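Local coordinates for protein NAD(P)-dependent oxidoreductase (Pseudomonas putida, PDB 7A3W) that probably catalyses the NADPH-dependent reduction of imines, and acts in conjugate reduction and reductive amination, at residues W191-V196 and A264-Y269; A227-I230 and Y235-E238. One frame throughout, in Å; residues are numbered along the deposited sequence.

Contact 1. Residues W191-V196 and A264-Y269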
loop_
_atom_site.group_PDB
_atom_site.type_symbol
_atom_site.label_atom_id
_atom_site.label_comp_id
_atom_site.label_asym_id
_atom_site.label_seq_id
_atom_site.Cartn_x
_atom_site.Cartn_y
_atom_site.Cartn_z
ATOM N N TRP B 191 -1.263 0.527 6.834
ATOM C CA TRP B 191 -2.586 1.191 6.907
ATOM C C TRP B 191 -3.139 1.102 8.338
ATOM O O TRP B 191 -3.603 2.133 8.880
ATOM C CB TRP B 191 -3.567 0.603 5.895
ATOM C CG TRP B 191 -4.873 1.317 5.991
ATOM C CD1 TRP B 191 -5.195 2.498 5.399
ATOM C CD2 TRP B 191 -6.011 0.941 6.791
ATOM N NE1 TRP B 191 -6.466 2.867 5.738
ATOM C CE2 TRP B 191 -6.985 1.943 6.608
ATOM C CE3 TRP B 191 -6.316 -0.147 7.613
ATOM C CZ2 TRP B 191 -8.234 1.891 7.227
ATOM C CZ3 TRP B 191 -7.532 -0.181 8.253
ATOM C CH2 TRP B 191 -8.490 0.811 8.046
ATOM N N LEU B 192 -3.088 -0.084 8.942
ATOM C CA LEU B 192 -3.552 -0.306 10.333
ATOM C C LEU B 192 -2.760 0.604 11.268
ATOM O O LEU B 192 -3.375 1.213 12.154
ATOM C CB LEU B 192 -3.343 -1.770 10.739
ATOM C CG LEU B 192 -4.238 -2.768 10.027
ATOM C CD1 LEU B 192 -3.718 -4.188 10.234
ATOM C CD2 LEU B 192 -5.664 -2.608 10.520
ATOM N N GLU B 193 -1.447 0.654 11.095
ATOM C CA GLU B 193 -0.550 1.492 11.933
ATOM C C GLU B 193 -0.998 2.969 11.878
ATOM O O GLU B 193 -1.102 3.608 12.930
ATOM C CB GLU B 193 0.865 1.262 11.440
ATOM C CG GLU B 193 1.908 1.883 12.309
ATOM C CD GLU B 193 3.294 1.292 12.081
ATOM O OE1 GLU B 193 3.427 0.030 12.131
ATOM O OE2 GLU B 193 4.233 2.068 11.883
ATOM N N GLY B 194 -1.323 3.479 10.685
ATOM C CA GLY B 194 -1.884 4.830 10.498
ATOM C C GLY B 194 -3.281 4.981 11.090
ATOM O O GLY B 194 -3.556 6.014 11.737
ATOM N N ALA B 195 -4.158 4.003 10.872
ATOM C CA ALA B 195 -5.553 4.055 11.351
ATOM C C ALA B 195 -5.524 4.124 12.878
ATOM O O ALA B 195 -6.317 4.893 13.458
ATOM C CB ALA B 195 -6.328 2.864 10.860
ATOM N N VAL B 196 -4.590 3.414 13.506
ATOM C CA VAL B 196 -4.463 3.427 14.987
ATOM C C VAL B 196 -3.993 4.815 15.433
ATOM O O VAL B 196 -4.628 5.386 16.351
ATOM C CB VAL B 196 -3.578 2.286 15.497
ATOM C CG1 VAL B 196 -3.197 2.502 16.948
ATOM C CG2 VAL B 196 -4.255 0.940 15.308
ATOM N N ALA B 264 6.033 -0.660 14.127
ATOM C CA ALA B 264 6.911 -1.666 13.486
ATOM C C ALA B 264 7.035 -1.405 11.977
ATOM O O ALA B 264 8.101 -1.656 11.375
ATOM C CB ALA B 264 6.371 -3.046 13.750
ATOM N N SER B 265 5.955 -0.999 11.331
ATOM C CA SER B 265 5.992 -0.740 9.880
ATOM C C SER B 265 6.847 0.509 9.599
ATOM O O SER B 265 7.620 0.505 8.659
ATOM C CB SER B 265 4.602 -0.604 9.330
ATOM O OG SER B 265 4.683 -0.500 7.927
ATOM N N THR B 266 6.680 1.560 10.385
ATOM C CA THR B 266 7.482 2.800 10.288
ATOM C C THR B 266 8.952 2.464 10.594
ATOM O O THR B 266 9.840 2.953 9.880
ATOM C CB THR B 266 6.883 3.864 11.205
ATOM O OG1 THR B 266 5.561 4.137 10.716
ATOM C CG2 THR B 266 7.723 5.122 11.265
ATOM N N ASP B 267 9.202 1.622 11.588
ATOM C CA ASP B 267 10.591 1.203 11.918
ATOM C C ASP B 267 11.231 0.523 10.703
ATOM O O ASP B 267 12.428 0.790 10.404
ATOM C CB ASP B 267 10.634 0.255 13.107
ATOM C CG ASP B 267 10.289 0.910 14.425
ATOM O OD1 ASP B 267 10.323 2.140 14.511
ATOM O OD2 ASP B 267 10.003 0.164 15.359
ATOM N N ALA B 268 10.472 -0.314 9.998
ATOM C CA ALA B 268 10.967 -1.042 8.806
ATOM C C ALA B 268 11.353 -0.041 7.711
ATOM O O ALA B 268 12.467 -0.114 7.174
ATOM C CB ALA B 268 9.932 -2.042 8.348
ATOM N N TYR B 269 10.467 0.880 7.368
ATOM C CA TYR B 269 10.752 1.894 6.327
ATOM C C TYR B 269 11.973 2.725 6.733
ATOM O O TYR B 269 12.852 2.959 5.903
ATOM C CB TYR B 269 9.527 2.773 6.112
ATOM C CG TYR B 269 9.804 4.046 5.366
ATOM C CD1 TYR B 269 10.020 4.070 3.992
ATOM C CD2 TYR B 269 9.841 5.245 6.047
ATOM C CE1 TYR B 269 10.254 5.258 3.326
ATOM C CE2 TYR B 269 10.072 6.438 5.400
ATOM C CZ TYR B 269 10.247 6.450 4.032
ATOM O OH TYR B 269 10.472 7.650 3.426
#
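Glu193 reaches the first turn of helix 264-278 through an extended side chain: CG lies anti to the backbone N (chi1 -172°), CD continues outward, and the carboxylate at the end meets Ser265 and Thr266. On Thr266 the first torsion sets OG1 beside its own backbone N, which lets amide and hydroxyl converge on a single oxygen. The result is a worked example of a buried carboxylate that binds backbone amides in the first turn of a helix, across a helix-helix contact, here within the all-helical C-terminal domain of an imine reductase. The two helices run at 122° to each other, their axes 9.8 Å apart, and the long Glu193 side chain spans the gap. Glu193 OE1 accepts from Ser265 N at 2.8 Å through its syn lone pair, while Ser265 CB packs against the same oxygen. Glu193 OE2 takes two donors, Thr266 N at 2.9 Å and Thr266 OG1. Tyr272 of the second subunit completes the site, its OH hydrogen-bonded to Glu193 OE1 and to Ala264 N, so the helix start is tied into the dimer interface as well. With that bond, four in all use both oxygens and should hold the carboxylate against rotation. On the side of Thr266, Leu256 of helix 242-258 packs against the side chain. The amide of Thr266 meets OE2 on the syn side, 22° out of the carboxylate plane, whereas Thr266 OG1 approaches Glu193 OE2 nearly in line with the C-O bond, at 2.7 Å.

Contact 2. Residues A227-I230 and Y235-E238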
loop_
_atom_site.group_PDB
_atom_site.type_symbol
_atom_site.label_atom_id
_atom_site.label_comp_id
_atom_site.label_asym_id
_atom_site.label_seq_id
_atom_site.Cartn_x
_atom_site.Cartn_y
_atom_site.Cartn_z
ATOM N N ALA B 227 9.456 2.901 -9.989
ATOM C CA ALA B 227 9.773 1.794 -10.928
ATOM C C ALA B 227 10.489 2.367 -12.146
ATOM O O ALA B 227 11.451 1.739 -12.593
ATOM C CB ALA B 227 8.543 1.054 -11.360
ATOM N N ASP B 228 10.017 3.495 -12.688
ATOM C CA ASP B 228 10.659 4.119 -13.880
ATOM C C ASP B 228 12.077 4.574 -13.525
ATOM O O ASP B 228 13.010 4.333 -14.330
ATOM C CB ASP B 228 9.796 5.218 -14.467
ATOM C CG ASP B 228 8.527 4.713 -15.128
ATOM O OD1 ASP B 228 8.355 3.482 -15.253
ATOM O OD2 ASP B 228 7.722 5.553 -15.510
ATOM N N ARG B 229 12.276 5.134 -12.336
ATOM C CA ARG B 229 13.620 5.545 -11.868
ATOM C C ARG B 229 14.527 4.329 -11.673
ATOM O O ARG B 229 15.706 4.439 -12.036
ATOM C CB ARG B 229 13.530 6.347 -10.571
ATOM C CG ARG B 229 13.126 7.791 -10.803
ATOM C CD ARG B 229 13.008 8.496 -9.474
ATOM N NE ARG B 229 12.716 9.906 -9.555
ATOM C CZ ARG B 229 13.621 10.861 -9.781
ATOM N NH1 ARG B 229 14.895 10.553 -9.982
ATOM N NH2 ARG B 229 13.237 12.124 -9.820
ATOM N N ILE B 230 14.033 3.243 -11.071
ATOM C CA ILE B 230 14.848 2.019 -10.793
ATOM C C ILE B 230 15.246 1.397 -12.139
ATOM O O ILE B 230 16.403 1.038 -12.298
ATOM C CB ILE B 230 14.105 1.032 -9.867
ATOM C CG1 ILE B 230 13.871 1.625 -8.472
ATOM C CG2 ILE B 230 14.828 -0.303 -9.779
ATOM C CD1 ILE B 230 12.714 0.991 -7.701
ATOM N N TYR B 235 18.307 8.268 -9.992
ATOM C CA TYR B 235 17.936 8.552 -8.592
ATOM C C TYR B 235 18.191 10.018 -8.241
ATOM O O TYR B 235 18.371 10.278 -7.059
ATOM C CB TYR B 235 18.729 7.630 -7.670
ATOM C CG TYR B 235 18.450 6.170 -7.892
ATOM C CD1 TYR B 235 17.156 5.680 -7.862
ATOM C CD2 TYR B 235 19.476 5.280 -8.181
ATOM C CE1 TYR B 235 16.885 4.336 -8.063
ATOM C CE2 TYR B 235 19.223 3.931 -8.379
ATOM C CZ TYR B 235 17.924 3.457 -8.321
ATOM O OH TYR B 235 17.623 2.147 -8.516
ATOM N N SER B 236 18.185 10.930 -9.219
ATOM C CA SER B 236 18.328 12.394 -8.982
ATOM C C SER B 236 17.279 12.839 -7.951
ATOM O O SER B 236 16.112 12.417 -8.067
ATOM C CB SER B 236 18.206 13.187 -10.263
ATOM O OG SER B 236 16.896 13.081 -10.803
ATOM N N GLY B 237 17.681 13.676 -6.996
ATOM C CA GLY B 237 16.919 13.954 -5.767
ATOM C C GLY B 237 16.121 15.241 -5.821
ATOM O O GLY B 237 15.738 15.701 -4.753
ATOM N N GLU B 238 15.768 15.760 -6.997
ATOM C CA GLU B 238 15.104 17.090 -7.086
ATOM C C GLU B 238 13.666 17.061 -6.536
ATOM O O GLU B 238 13.146 18.159 -6.198
ATOM C CB GLU B 238 15.176 17.656 -8.504
ATOM C CG GLU B 238 14.334 16.917 -9.517
ATOM C CD GLU B 238 14.928 15.585 -9.952
ATOM O OE1 GLU B 238 14.178 14.780 -10.505
ATOM O OE2 GLU B 238 16.130 15.333 -9.683
#
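Glu238 OE1 receives Arg229 NH2 at 2.9 Å in a salt bridge that joins the last turns of helix 205-232 to the loop beyond it. The acceptor lies in the guanidinium plane, yet the donor stands above the carboxylate plane, and the two planes are turned 38° apart. The other carboxylate oxygen, Glu238 OE2, is held by Ser236 OG at 2.6 Å through its syn lone pair. A straight but weak bond links Arg229 NH1 to that same hydroxyl, at 3.3 Å from Ser236 OG, closing a small polar network; Asp234 O accepts from NH1 too. Arg229 extends from CG to NE, which carries its charge across to the loop, and its side chain also touches Gln239, a residue of an NADPH pocket. A leucine in its place would probably leave Glu238 OE1 without its ionic mate and Asp234 O without the donor NH1. Apart from this network, Tyr235 lays its ring edge against Ile230, and its OH comes to 3.6 Å from Ile230 CA. The contact joins the end of helix 205-232 to the loop that leads to helix 242-258, with helix 289-293 alongside: Phe290 packs on Ile230 and Lys291 on Tyr235.

In the fold
From the N terminus, the chain first builds the Rossmann-type NADPH-binding domain, then enters the helical C-terminal domain, where both contacts lie. Helix 173-200 supplies the first half of contact 1, and helix 205-232 follows with the first half of contact 2. Four residues later contact 2 closes its short loop, before the chain runs through helix 242-258 to helix 264-278, where contact 1 closes a loop of 67 intervening residues. The small loop therefore lies wholly within the large one. The contacts do not touch, their centres standing 24 Å apart: contact 1 joins helices far apart in the sequence, contact 2 joins a helix end to the loop after it, and both also reach the second subunit.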